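Local coordinates for protein 2-dehydropantoate 2-reductase (Geobacter metallireducens, PDB 3HN2) that probably catalyses the NADPH-dependent reduction of ketopantoate (2-dehydropantoate) to pantoate, a step in pantothenate biosynthesis, at residues R4-G9 and M70-G76; L20-E26 and M165-V171; Q103-G107 and A273-P278; G123-F127 and R183-W189. All coordinates share one frame; numbering follows the deposited sequence.

Contact 1 of 4, residues R4-G9 and M70-G76; sequences RIAIVG and MDLVLVG
Two parallel strands of a Rossmann-type sheet, of the kind that binds NADP(H), meet here: Ile-5, Ala-6, Ile-7 and Val-8 pair in turn with Leu-72, Val-73, Leu-74 and Val-75, the strand axes 4.7 Å apart and 20° from parallel. Arg-4 O takes Leu-72 N at 2.8 Å and, weakly, Asp-71 N. The ladder then runs from Ala-6 N to Leu-72 O, from Leu-74 N to Ala-6 O and from Val-8 N to Leu-74 O, and closes with Gly-76 N on Val-8 O at 2.6 Å. Strand 28-31 continues the sheet beyond 5-8, and strand 98-101 beyond 72-75. Gly-9 is the first glycine of a GxGxxG sequence, consistent with the dinucleotide-binding turn after the first strand; a side chain on it would run into Gly-76. On the sheet face of Ile-5 and Ile-7, Ile-5 CG1 lies beside Leu-72 CD2 at 3.7 Å, and Ile-7 CD1 rests on Leu-74 CB at 3.8 Å. On the face of Ala-6 and Val-8, Met-70 curls back (chi2 -92°, chi3 95°) to bring its SD within 3.6 Å of Ala-6 CB, while Val-8 CG2 meets Val-73 CG2 at 3.8 Å.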
loop_
_atom_site.group_PDB
_atom_site.type_symbol
_atom_site.label_atom_id
_atom_site.label_comp_id
_atom_site.label_asym_id
_atom_site.label_seq_id
_atom_site.Cartn_x
_atom_site.Cartn_y
_atom_site.Cartn_z
ATOM N N ARG A 4 10.462 -27.561 -19.169
ATOM C CA ARG A 4 11.387 -26.391 -19.206
ATOM C C ARG A 4 11.603 -25.749 -17.829
ATOM O O ARG A 4 12.692 -25.253 -17.538
ATOM C CB ARG A 4 10.921 -25.349 -20.233
ATOM C CG ARG A 4 9.442 -24.985 -20.179
ATOM C CD ARG A 4 9.138 -23.783 -21.061
ATOM N NE ARG A 4 9.146 -24.110 -22.488
ATOM C CZ ARG A 4 8.065 -24.406 -23.208
ATOM N NH1 ARG A 4 8.188 -24.688 -24.497
ATOM N NH2 ARG A 4 6.860 -24.422 -22.650
ATOM N N ILE A 5 10.571 -25.776 -16.988
ATOM C CA ILE A 5 10.623 -25.138 -15.668
ATOM C C ILE A 5 10.598 -26.158 -14.522
ATOM O O ILE A 5 9.806 -27.100 -14.541
ATOM C CB ILE A 5 9.505 -24.052 -15.514
ATOM C CG1 ILE A 5 9.999 -22.697 -16.020
ATOM C CG2 ILE A 5 9.071 -23.859 -14.063
ATOM C CD1 ILE A 5 9.736 -22.425 -17.465
ATOM N N ALA A 6 11.497 -25.973 -13.553
ATOM C CA ALA A 6 11.470 -26.713 -12.291
ATOM C C ALA A 6 11.304 -25.753 -11.121
ATOM O O ALA A 6 11.978 -24.722 -11.067
ATOM C CB ALA A 6 12.741 -27.529 -12.112
ATOM N N ILE A 7 10.425 -26.102 -10.183
ATOM C CA ILE A 7 10.207 -25.288 -8.982
ATOM C C ILE A 7 10.868 -25.921 -7.769
ATOM O O ILE A 7 10.492 -27.014 -7.345
ATOM C CB ILE A 7 8.694 -25.075 -8.671
ATOM C CG1 ILE A 7 7.927 -24.551 -9.897
ATOM C CG2 ILE A 7 8.516 -24.176 -7.445
ATOM C CD1 ILE A 7 8.408 -23.203 -10.421
ATOM N N VAL A 8 11.849 -25.221 -7.208
ATOM C CA VAL A 8 12.580 -25.707 -6.038
ATOM C C VAL A 8 12.325 -24.783 -4.842
ATOM O O VAL A 8 12.929 -23.721 -4.700
ATOM C CB VAL A 8 14.087 -25.880 -6.351
ATOM C CG1 VAL A 8 14.876 -26.222 -5.099
ATOM C CG2 VAL A 8 14.273 -26.969 -7.406
ATOM N N GLY A 9 11.396 -25.199 -3.994
ATOM C CA GLY A 9 10.952 -24.380 -2.876
ATOM C C GLY A 9 9.650 -24.931 -2.349
ATOM O O GLY A 9 9.606 -25.485 -1.244
ATOM N N MET A 70 16.785 -29.281 -17.041
ATOM C CA MET A 70 15.732 -28.294 -17.280
ATOM C C MET A 70 16.279 -27.097 -18.067
ATOM O O MET A 70 17.484 -27.002 -18.303
ATOM C CB MET A 70 15.152 -27.816 -15.943
ATOM C CG MET A 70 14.461 -28.889 -15.103
ATOM S SD MET A 70 12.685 -29.036 -15.407
ATOM C CE MET A 70 12.635 -30.368 -16.607
ATOM N N ASP A 71 15.395 -26.192 -18.483
ATOM C CA ASP A 71 15.813 -24.931 -19.099
ATOM C C ASP A 71 15.970 -23.844 -18.041
ATOM O O ASP A 71 16.905 -23.043 -18.083
ATOM C CB ASP A 71 14.802 -24.474 -20.157
ATOM C CG ASP A 71 14.848 -25.315 -21.420
ATOM O OD1 ASP A 71 15.958 -25.690 -21.864
ATOM O OD2 ASP A 71 13.765 -25.590 -21.979
ATOM N N LEU A 72 15.037 -23.834 -17.094
ATOM C CA LEU A 72 15.003 -22.851 -16.027
ATOM C C LEU A 72 14.646 -23.522 -14.710
ATOM O O LEU A 72 13.719 -24.333 -14.654
ATOM C CB LEU A 72 13.974 -21.761 -16.351
ATOM C CG LEU A 72 13.651 -20.703 -15.290
ATOM C CD1 LEU A 72 14.829 -19.769 -15.064
ATOM C CD2 LEU A 72 12.426 -19.914 -15.693
ATOM N N VAL A 73 15.387 -23.198 -13.653
ATOM C CA VAL A 73 14.961 -23.590 -12.313
ATOM C C VAL A 73 14.689 -22.375 -11.421
ATOM O O VAL A 73 15.587 -21.585 -11.126
ATOM C CB VAL A 73 15.893 -24.668 -11.655
ATOM C CG1 VAL A 73 17.350 -24.420 -11.967
ATOM C CG2 VAL A 73 15.657 -24.763 -10.144
ATOM N N LEU A 74 13.421 -22.216 -11.049
ATOM C CA LEU A 74 12.996 -21.216 -10.069
ATOM C C LEU A 74 13.279 -21.719 -8.673
ATOM O O LEU A 74 12.647 -22.672 -8.220
ATOM C CB LEU A 74 11.497 -20.973 -10.171
ATOM C CG LEU A 74 10.951 -19.631 -10.632
ATOM C CD1 LEU A 74 10.989 -19.551 -12.142
ATOM C CD2 LEU A 74 9.526 -19.503 -10.126
ATOM N N VAL A 75 14.230 -21.086 -7.996
ATOM C CA VAL A 75 14.498 -21.384 -6.600
ATOM C C VAL A 75 13.614 -20.486 -5.709
ATOM O O VAL A 75 13.709 -19.257 -5.753
ATOM C CB VAL A 75 15.991 -21.215 -6.261
ATOM C CG1 VAL A 75 16.278 -21.706 -4.859
ATOM C CG2 VAL A 75 16.858 -21.980 -7.263
ATOM N N GLY A 76 12.734 -21.120 -4.937
ATOM C CA GLY A 76 11.883 -20.428 -3.975
ATOM C C GLY A 76 12.090 -20.952 -2.566
ATOM O O GLY A 76 11.222 -20.784 -1.701
#

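Contact 2 of 4, residues L20-E26 and M165-V171; sequences LLQRSGE and MFRQAGV
Leu-21 and Met-165 cross at about a right angle, with Leu-21 CD2 against Met-165 SD at 3.8 Å. Met-165 reaches across because its CG stands anti to the backbone N (chi1 -176°), beside the carbonyl carbon, and the chain bends only at its last torsion. The other methyl of Leu-21, CD1, comes obliquely to the Phe-166 ring, 4.3 Å from CE1. Nearer the backbone, Met-165 CG lies 4.1 Å from Glu-26 CD, an aliphatic carbon beside a carboxylate, the two chains set aslant. Where the helices end, Ala-169 pushes its methyl between backbone and hydroxyl: CB sits 3.6 Å from Leu-20 O and 3.3 Å from Ser-24 OG. That hydroxyl is folded back over its own helix (chi1 53°), within reach of both Leu-20 O and Leu-21 O, and Ala-169 CB meets it by van der Waals contact alone. Leu-20 CD1 meets Val-171 CG2 at 3.9 Å, the two side chains at a slant. Gly-170, at positive phi, ends its helix in a Schellman motif, with Val-171 N bonded to Phe-166 O and Gly-170 N to Arg-167 O; Ala-169 N is a second donor to Phe-166 O, from the opposite face of its plane. This turn carries Val-171 round to Leu-20. The contact thus joins the C-terminal ends of helices 14-23 and 157-168. Both helices lie against the sheet, Leu-21 on Val-28, Met-165 on Ile-5 and Phe-166 on Ile-146 and Leu-148, while Leu-20 also meets Phe-53 of strand 53-55, in a separate three-stranded sheet.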
loop_
_atom_site.group_PDB
_atom_site.type_symbol
_atom_site.label_atom_id
_atom_site.label_comp_id
_atom_site.label_asym_id
_atom_site.label_seq_id
_atom_site.Cartn_x
_atom_site.Cartn_y
_atom_site.Cartn_z
ATOM N N LEU A 20 0.913 -20.195 -11.743
ATOM C CA LEU A 20 0.610 -19.201 -12.766
ATOM C C LEU A 20 1.369 -19.498 -14.058
ATOM O O LEU A 20 0.852 -19.264 -15.155
ATOM C CB LEU A 20 0.923 -17.782 -12.278
ATOM C CG LEU A 20 0.097 -17.160 -11.144
ATOM C CD1 LEU A 20 0.616 -15.767 -10.859
ATOM C CD2 LEU A 20 -1.399 -17.115 -11.437
ATOM N N LEU A 21 2.586 -20.023 -13.917
ATOM C CA LEU A 21 3.406 -20.391 -15.071
ATOM C C LEU A 21 2.797 -21.509 -15.918
ATOM O O LEU A 21 2.707 -21.364 -17.136
ATOM C CB LEU A 21 4.841 -20.727 -14.656
ATOM C CG LEU A 21 5.782 -19.536 -14.435
ATOM C CD1 LEU A 21 6.954 -19.937 -13.552
ATOM C CD2 LEU A 21 6.277 -18.919 -15.746
ATOM N N GLN A 22 2.347 -22.598 -15.293
ATOM C CA GLN A 22 1.707 -23.675 -16.061
ATOM C C GLN A 22 0.271 -23.358 -16.495
ATOM O O GLN A 22 -0.209 -23.925 -17.477
ATOM C CB GLN A 22 1.795 -25.038 -15.357
ATOM C CG GLN A 22 0.693 -25.352 -14.361
ATOM C CD GLN A 22 0.643 -26.826 -13.990
ATOM O OE1 GLN A 22 -0.363 -27.495 -14.214
ATOM N NE2 GLN A 22 1.731 -27.339 -13.424
ATOM N N ARG A 23 -0.395 -22.446 -15.780
ATOM C CA ARG A 23 -1.748 -22.002 -16.139
ATOM C C ARG A 23 -1.747 -21.312 -17.498
ATOM O O ARG A 23 -2.737 -21.364 -18.221
ATOM C CB ARG A 23 -2.319 -21.068 -15.073
ATOM C CG ARG A 23 -3.843 -21.009 -15.012
ATOM C CD ARG A 23 -4.411 -19.768 -15.690
ATOM N NE ARG A 23 -4.010 -18.529 -15.023
ATOM C CZ ARG A 23 -4.686 -17.942 -14.038
ATOM N NH1 ARG A 23 -4.231 -16.815 -13.505
ATOM N NH2 ARG A 23 -5.813 -18.477 -13.582
ATOM N N SER A 24 -0.624 -20.678 -17.834
ATOM C CA SER A 24 -0.410 -20.097 -19.157
ATOM C C SER A 24 0.421 -21.018 -20.068
ATOM O O SER A 24 0.993 -20.574 -21.066
ATOM C CB SER A 24 0.248 -18.726 -19.030
ATOM O OG SER A 24 1.414 -18.817 -18.242
ATOM N N GLY A 25 0.480 -22.297 -19.715
ATOM C CA GLY A 25 1.046 -23.314 -20.594
ATOM C C GLY A 25 2.558 -23.345 -20.643
ATOM O O GLY A 25 3.161 -23.154 -21.700
ATOM N N GLU A 26 3.168 -23.580 -19.488
ATOM C CA GLU A 26 4.601 -23.796 -19.413
ATOM C C GLU A 26 4.811 -25.166 -18.791
ATOM O O GLU A 26 4.011 -25.603 -17.955
ATOM C CB GLU A 26 5.268 -22.707 -18.577
ATOM C CG GLU A 26 6.458 -22.032 -19.246
ATOM C CD GLU A 26 6.065 -21.019 -20.317
ATOM O OE1 GLU A 26 6.784 -20.912 -21.334
ATOM O OE2 GLU A 26 5.042 -20.323 -20.139
ATOM N N MET A 165 7.914 -13.882 -20.445
ATOM C CA MET A 165 7.342 -15.137 -19.956
ATOM C C MET A 165 6.472 -14.942 -18.706
ATOM O O MET A 165 5.387 -15.519 -18.614
ATOM C CB MET A 165 8.459 -16.155 -19.685
ATOM C CG MET A 165 7.977 -17.528 -19.263
ATOM S SD MET A 165 9.175 -18.352 -18.211
ATOM C CE MET A 165 10.204 -19.152 -19.450
ATOM N N PHE A 166 6.947 -14.130 -17.762
ATOM C CA PHE A 166 6.155 -13.795 -16.568
ATOM C C PHE A 166 4.938 -12.927 -16.869
ATOM O O PHE A 166 3.861 -13.189 -16.348
ATOM C CB PHE A 166 7.005 -13.128 -15.491
ATOM C CG PHE A 166 7.778 -14.093 -14.642
ATOM C CD1 PHE A 166 7.126 -14.901 -13.718
ATOM C CD2 PHE A 166 9.159 -14.181 -14.755
ATOM C CE1 PHE A 166 7.836 -15.792 -12.925
ATOM C CE2 PHE A 166 9.878 -15.065 -13.966
ATOM C CZ PHE A 166 9.216 -15.872 -13.046
ATOM N N ARG A 167 5.120 -11.903 -17.707
ATOM C CA ARG A 167 4.035 -10.990 -18.101
ATOM C C ARG A 167 2.910 -11.692 -18.860
ATOM O O ARG A 167 1.740 -11.342 -18.698
ATOM C CB ARG A 167 4.570 -9.807 -18.913
ATOM C CG ARG A 167 5.300 -8.750 -18.082
ATOM C CD ARG A 167 5.604 -7.487 -18.891
ATOM N NE ARG A 167 6.534 -7.737 -19.997
ATOM C CZ ARG A 167 7.828 -7.415 -20.000
ATOM N NH1 ARG A 167 8.576 -7.697 -21.061
ATOM N NH2 ARG A 167 8.381 -6.814 -18.955
ATOM N N GLN A 168 3.278 -12.687 -19.671
ATOM C CA GLN A 168 2.327 -13.580 -20.341
ATOM C C GLN A 168 1.479 -14.376 -19.351
ATOM O O GLN A 168 0.325 -14.706 -19.634
ATOM C CB GLN A 168 3.073 -14.558 -21.250
ATOM C CG GLN A 168 3.442 -14.001 -22.617
ATOM C CD GLN A 168 2.278 -14.016 -23.588
ATOM O OE1 GLN A 168 1.613 -15.040 -23.763
ATOM N NE2 GLN A 168 2.029 -12.880 -24.231
ATOM N N ALA A 169 2.066 -14.676 -18.194
ATOM C CA ALA A 169 1.415 -15.458 -17.152
ATOM C C ALA A 169 0.604 -14.583 -16.201
ATOM O O ALA A 169 -0.029 -15.091 -15.282
ATOM C CB ALA A 169 2.451 -16.269 -16.383
ATOM N N GLY A 170 0.626 -13.271 -16.428
ATOM C CA GLY A 170 -0.161 -12.333 -15.629
ATOM C C GLY A 170 0.580 -11.774 -14.430
ATOM O O GLY A 170 -0.037 -11.226 -13.510
ATOM N N VAL A 171 1.905 -11.923 -14.440
ATOM C CA VAL A 171 2.766 -11.370 -13.398
ATOM C C VAL A 171 3.326 -10.039 -13.891
ATOM O O VAL A 171 3.917 -9.973 -14.971
ATOM C CB VAL A 171 3.925 -12.345 -13.021
ATOM C CG1 VAL A 171 4.774 -11.788 -11.876
ATOM C CG2 VAL A 171 3.377 -13.713 -12.644
#

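Contact 3 of 4, residues Q103-G107 and A273-P278; sequences QNGLG and AIFRTP
A single hydrogen bond ties Leu-106 to Ala-273: Leu-106 N gives to Ala-273 O at 3.2 Å with an N-H...O angle of 158°. The donor stands above the carbonyl plane, 48° out of it, rather than on a lone pair. Gly-105 adds a weaker polar touch to the same oxygen, its CA 3.4 Å from Ala-273 O as a CA-H...O contact. The chain comes this close because Gly-105 is a glycine: any CB would collide with Ala-273 O and Ile-274 N, and its positive phi favours glycine too. Ala-273 in turn rests its methyl on the loop, with CB 3.5 Å from Asn-104 O.

The apolar part is carried by Leu-106, which reaches one turn further along the helix. Its CD1 touches Pro-278 CG at 3.8 Å, and its CB meets Thr-277 CG2 at 3.8 Å. Thr-277 can offer that methyl because CG2 is anti to its backbone N, while OG1 bonds back to Ala-272 O. The helix is uneven here, with a wider pi-type turn at 273-276 and a kink at Pro-278.

The loop follows strand 98-101 of the nucleotide-binding domain and leads into helix 108-115, with Gly-107 at its N-cap. Joining it to helix 271-284 of the C-terminal domain, the contact crosses the domain boundary; helix 179-200 lies beside both, Leu-187 against Leu-106 and Trp-184 against Pro-278.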
loop_
_atom_site.group_PDB
_atom_site.type_symbol
_atom_site.label_atom_id
_atom_site.label_comp_id
_atom_site.label_asym_id
_atom_site.label_seq_id
_atom_site.Cartn_x
_atom_site.Cartn_y
_atom_site.Cartn_z
ATOM N N GLN A 103 14.243 -15.872 -3.628
ATOM C CA GLN A 103 14.269 -15.893 -2.172
ATOM C C GLN A 103 14.740 -14.575 -1.576
ATOM O O GLN A 103 15.173 -13.677 -2.291
ATOM C CB GLN A 103 15.120 -17.066 -1.682
ATOM C CG GLN A 103 15.811 -17.814 -2.817
ATOM C CD GLN A 103 16.874 -18.782 -2.348
ATOM O OE1 GLN A 103 18.033 -18.669 -2.733
ATOM N NE2 GLN A 103 16.487 -19.741 -1.517
ATOM N N ASN A 104 14.650 -14.472 -0.256
ATOM C CA ASN A 104 14.862 -13.209 0.445
ATOM C C ASN A 104 16.291 -12.976 0.919
ATOM O O ASN A 104 17.032 -13.917 1.191
ATOM C CB ASN A 104 13.895 -13.103 1.629
ATOM C CG ASN A 104 12.447 -13.022 1.192
ATOM O OD1 ASN A 104 12.149 -12.842 0.008
ATOM N ND2 ASN A 104 11.537 -13.151 2.149
ATOM N N GLY A 105 16.661 -11.703 1.016
ATOM C CA GLY A 105 17.948 -11.311 1.557
ATOM C C GLY A 105 19.038 -11.345 0.516
ATOM O O GLY A 105 18.774 -11.201 -0.675
ATOM N N LEU A 106 20.264 -11.553 0.976
ATOM C CA LEU A 106 21.424 -11.509 0.111
ATOM C C LEU A 106 22.152 -12.840 0.025
ATOM O O LEU A 106 21.751 -13.828 0.647
ATOM C CB LEU A 106 22.402 -10.468 0.625
ATOM C CG LEU A 106 22.050 -8.992 0.612
ATOM C CD1 LEU A 106 23.261 -8.234 1.133
ATOM C CD2 LEU A 106 21.654 -8.475 -0.758
ATOM N N GLY A 107 23.224 -12.855 -0.764
ATOM C CA GLY A 107 24.124 -13.995 -0.829
ATOM C C GLY A 107 23.650 -15.128 -1.713
ATOM O O GLY A 107 24.459 -15.953 -2.138
ATOM N N ALA A 273 20.195 -14.550 6.033
ATOM C CA ALA A 273 20.139 -13.838 4.749
ATOM C C ALA A 273 19.599 -12.402 4.826
ATOM O O ALA A 273 20.137 -11.505 4.176
ATOM C CB ALA A 273 19.344 -14.644 3.743
ATOM N N ILE A 274 18.546 -12.184 5.609
ATOM C CA ILE A 274 17.955 -10.847 5.734
ATOM C C ILE A 274 18.820 -9.883 6.572
ATOM O O ILE A 274 18.966 -8.707 6.217
ATOM C CB ILE A 274 16.481 -10.913 6.254
ATOM C CG1 ILE A 274 15.603 -11.705 5.277
ATOM C CG2 ILE A 274 15.890 -9.519 6.442
ATOM C CD1 ILE A 274 14.306 -12.218 5.888
ATOM N N PHE A 275 19.420 -10.387 7.652
ATOM C CA PHE A 275 20.105 -9.526 8.623
ATOM C C PHE A 275 21.619 -9.701 8.693
ATOM O O PHE A 275 22.357 -8.725 8.565
ATOM C CB PHE A 275 19.533 -9.734 10.023
ATOM C CG PHE A 275 18.132 -9.245 10.195
ATOM C CD1 PHE A 275 17.888 -7.961 10.669
ATOM C CD2 PHE A 275 17.051 -10.077 9.930
ATOM C CE1 PHE A 275 16.586 -7.509 10.861
ATOM C CE2 PHE A 275 15.742 -9.629 10.110
ATOM C CZ PHE A 275 15.514 -8.343 10.573
ATOM N N ARG A 276 22.082 -10.928 8.920
ATOM C CA ARG A 276 23.505 -11.147 9.216
ATOM C C ARG A 276 24.420 -10.971 8.003
ATOM O O ARG A 276 25.536 -10.466 8.142
ATOM C CB ARG A 276 23.745 -12.487 9.924
ATOM C CG ARG A 276 23.269 -12.520 11.379
ATOM C CD ARG A 276 24.104 -11.591 12.261
ATOM N NE ARG A 276 23.611 -11.505 13.634
ATOM C CZ ARG A 276 23.979 -10.565 14.503
ATOM N NH1 ARG A 276 24.850 -9.636 14.132
ATOM N NH2 ARG A 276 23.477 -10.551 15.741
ATOM N N THR A 277 23.921 -11.356 6.828
ATOM C CA THR A 277 24.624 -11.148 5.548
ATOM C C THR A 277 24.765 -9.657 5.162
ATOM O O THR A 277 25.877 -9.231 4.836
ATOM C CB THR A 277 24.009 -11.996 4.381
ATOM O OG1 THR A 277 23.915 -13.372 4.773
ATOM C CG2 THR A 277 24.846 -11.898 3.129
ATOM N N PRO A 278 23.657 -8.866 5.167
ATOM C CA PRO A 278 23.842 -7.425 4.971
ATOM C C PRO A 278 24.735 -6.748 5.999
ATOM O O PRO A 278 25.560 -5.917 5.614
ATOM C CB PRO A 278 22.415 -6.881 5.060
ATOM C CG PRO A 278 21.605 -7.987 4.554
ATOM C CD PRO A 278 22.220 -9.181 5.219
#

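Contact 4 of 4, residues G123-F127 and R183-W189; sequences GGVAF and RWEKLVW
Arg-183 turns its guanidinium to the backbone of strand 121-129, with Gly-124 N lying at its edge, in plane. Its NH1 comes within 2.8 Å of Gly-124 O, but the angle is too poor for a hydrogen bond. The group is held instead by Gln-103 O and Gly-105 O, both on NH2, and by a salt bridge from NE to Glu-109. One turn on, Lys-186 runs out straight alongside Val-125, the two side chains pointing opposite ways, its CD 3.8 Å from Val-125 CG2. CE then passes the Phe-127 ring obliquely, 3.7 Å from CD1, and NZ gives a hydrogen bond to Ala-126 O at 2.9 Å, almost in line with the carbonyl (C=O...N 173°). A leucine here, with no amino group, would probably leave Ala-126 O without this donor and open a gap beside the Phe-127 ring. After a further turn, Trp-189 offers a face to the edge of Phe-127 in a T-shaped stack: centroids are 5.4 Å apart, planes at 79°, and Phe-127 CZ lies 4.1 Å above the six-membered ring. Trp-189 NE1 is bonded to Thr-249 OG1, and Phe-193 stacks with the indole. Strand and helix run at 28°, their axes 9.2 Å apart. This is the interface between a Rossmann-type sheet and the helical C-terminal domain, a two-domain build typical of ketopantoate reductases, whose active-site cleft lies between the domains.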
loop_
_atom_site.group_PDB
_atom_site.type_symbol
_atom_site.label_atom_id
_atom_site.label_comp_id
_atom_site.label_asym_id
_atom_site.label_seq_id
_atom_site.Cartn_x
_atom_site.Cartn_y
_atom_site.Cartn_z
ATOM N N GLY A 123 18.690 -12.997 -10.786
ATOM C CA GLY A 123 18.083 -12.577 -9.543
ATOM C C GLY A 123 16.731 -11.949 -9.782
ATOM O O GLY A 123 16.577 -11.071 -10.642
ATOM N N GLY A 124 15.748 -12.414 -9.026
ATOM C CA GLY A 124 14.419 -11.827 -9.051
ATOM C C GLY A 124 14.035 -11.339 -7.671
ATOM O O GLY A 124 13.846 -12.141 -6.755
ATOM N N VAL A 125 13.961 -10.022 -7.504
ATOM C CA VAL A 125 13.365 -9.461 -6.285
ATOM C C VAL A 125 11.858 -9.438 -6.490
ATOM O O VAL A 125 11.343 -8.720 -7.350
ATOM C CB VAL A 125 13.979 -8.086 -5.841
ATOM C CG1 VAL A 125 14.372 -7.249 -7.015
ATOM C CG2 VAL A 125 13.034 -7.309 -4.913
ATOM N N ALA A 126 11.171 -10.285 -5.731
ATOM C CA ALA A 126 9.722 -10.421 -5.803
ATOM C C ALA A 126 9.077 -9.761 -4.597
ATOM O O ALA A 126 9.638 -9.777 -3.503
ATOM C CB ALA A 126 9.344 -11.885 -5.859
ATOM N N PHE A 127 7.906 -9.170 -4.796
ATOM C CA PHE A 127 7.149 -8.614 -3.679
ATOM C C PHE A 127 5.735 -9.174 -3.671
ATOM O O PHE A 127 4.922 -8.846 -4.534
ATOM C CB PHE A 127 7.135 -7.084 -3.711
ATOM C CG PHE A 127 6.869 -6.460 -2.369
ATOM C CD1 PHE A 127 7.923 -6.173 -1.502
ATOM C CD2 PHE A 127 5.569 -6.168 -1.964
ATOM C CE1 PHE A 127 7.687 -5.601 -0.252
ATOM C CE2 PHE A 127 5.324 -5.599 -0.719
ATOM C CZ PHE A 127 6.385 -5.313 0.139
ATOM N N ARG A 183 17.951 -5.474 -4.668
ATOM C CA ARG A 183 18.001 -6.342 -3.484
ATOM C C ARG A 183 18.073 -5.488 -2.221
ATOM O O ARG A 183 17.317 -5.700 -1.266
ATOM C CB ARG A 183 19.219 -7.281 -3.545
ATOM C CG ARG A 183 19.115 -8.422 -4.564
ATOM C CD ARG A 183 18.664 -9.732 -3.917
ATOM N NE ARG A 183 17.802 -10.489 -4.821
ATOM C CZ ARG A 183 16.988 -11.473 -4.448
ATOM N NH1 ARG A 183 16.245 -12.092 -5.356
ATOM N NH2 ARG A 183 16.909 -11.839 -3.175
ATOM N N TRP A 184 18.978 -4.509 -2.241
ATOM C CA TRP A 184 19.143 -3.564 -1.146
ATOM C C TRP A 184 17.925 -2.660 -0.968
ATOM O O TRP A 184 17.609 -2.254 0.151
ATOM C CB TRP A 184 20.391 -2.715 -1.368
ATOM C CG TRP A 184 21.649 -3.369 -0.901
ATOM C CD1 TRP A 184 22.586 -3.995 -1.677
ATOM C CD2 TRP A 184 22.117 -3.466 0.451
ATOM N NE1 TRP A 184 23.608 -4.471 -0.891
ATOM C CE2 TRP A 184 23.344 -4.167 0.418
ATOM C CE3 TRP A 184 21.613 -3.041 1.686
ATOM C CZ2 TRP A 184 24.082 -4.444 1.575
ATOM C CZ3 TRP A 184 22.350 -3.315 2.840
ATOM C CH2 TRP A 184 23.570 -4.009 2.772
ATOM N N GLU A 185 17.257 -2.352 -2.077
ATOM C CA GLU A 185 16.025 -1.573 -2.064
ATOM C C GLU A 185 14.934 -2.294 -1.278
ATOM O O GLU A 185 14.205 -1.665 -0.517
ATOM C CB GLU A 185 15.550 -1.288 -3.493
ATOM C CG GLU A 185 16.423 -0.318 -4.300
ATOM C CD GLU A 185 15.803 0.060 -5.644
ATOM O OE1 GLU A 185 15.095 -0.779 -6.247
ATOM O OE2 GLU A 185 16.026 1.202 -6.101
ATOM N N LYS A 186 14.843 -3.614 -1.453
ATOM C CA LYS A 186 13.854 -4.423 -0.737
ATOM C C LYS A 186 14.258 -4.664 0.713
ATOM O O LYS A 186 13.399 -4.879 1.568
ATOM C CB LYS A 186 13.615 -5.762 -1.435
ATOM C CG LYS A 186 12.208 -6.293 -1.209
ATOM C CD LYS A 186 12.152 -7.806 -1.220
ATOM C CE LYS A 186 10.805 -8.290 -0.709
ATOM N NZ LYS A 186 10.647 -9.766 -0.822
ATOM N N LEU A 187 15.566 -4.631 0.975
ATOM C CA LEU A 187 16.110 -4.737 2.333
ATOM C C LEU A 187 15.728 -3.541 3.200
ATOM O O LEU A 187 15.597 -3.674 4.414
ATOM C CB LEU A 187 17.638 -4.906 2.297
ATOM C CG LEU A 187 18.290 -6.262 2.617
ATOM C CD1 LEU A 187 17.317 -7.450 2.603
ATOM C CD2 LEU A 187 19.499 -6.539 1.699
ATOM N N VAL A 188 15.548 -2.382 2.566
ATOM C CA VAL A 188 15.067 -1.179 3.242
ATOM C C VAL A 188 13.671 -1.398 3.838
ATOM O O VAL A 188 13.330 -0.806 4.858
ATOM C CB VAL A 188 15.089 0.057 2.306
ATOM C CG1 VAL A 188 14.409 1.281 2.959
ATOM C CG2 VAL A 188 16.509 0.409 1.946
ATOM N N TRP A 189 12.886 -2.271 3.214
ATOM C CA TRP A 189 11.571 -2.616 3.736
ATOM C C TRP A 189 11.619 -3.827 4.661
ATOM O O TRP A 189 10.981 -3.827 5.732
ATOM C CB TRP A 189 10.570 -2.873 2.602
ATOM C CG TRP A 189 9.180 -2.912 3.119
ATOM C CD1 TRP A 189 8.330 -1.847 3.270
ATOM C CD2 TRP A 189 8.477 -4.061 3.608
ATOM N NE1 TRP A 189 7.138 -2.272 3.797
ATOM C CE2 TRP A 189 7.199 -3.619 4.030
ATOM C CE3 TRP A 189 8.800 -5.422 3.727
ATOM C CZ2 TRP A 189 6.241 -4.490 4.557
ATOM C CZ3 TRP A 189 7.847 -6.297 4.262
ATOM C CH2 TRP A 189 6.581 -5.821 4.670
#

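In the fold
Contacts 1 and 2 belong to the nucleotide-binding half: contact 1 is mostly buried, a backbone ladder inside the large sheet, whereas contact 2, only partly buried, joins helix ends lying on that sheet by van der Waals contacts, mostly apolar. They meet where Ile-5 packs on Glu-26 and Met-165. Contacts 3 and 4, both buried, bridge to the C-terminal domain and adjoin one another, their centres about 10 Å apart, one arginine of contact 4 being held by the loop of contact 3. Contact 3 joins a loop to a helix through one backbone bond; contact 4, on the same sheet as contact 1, relies on long side chains and an aromatic pair.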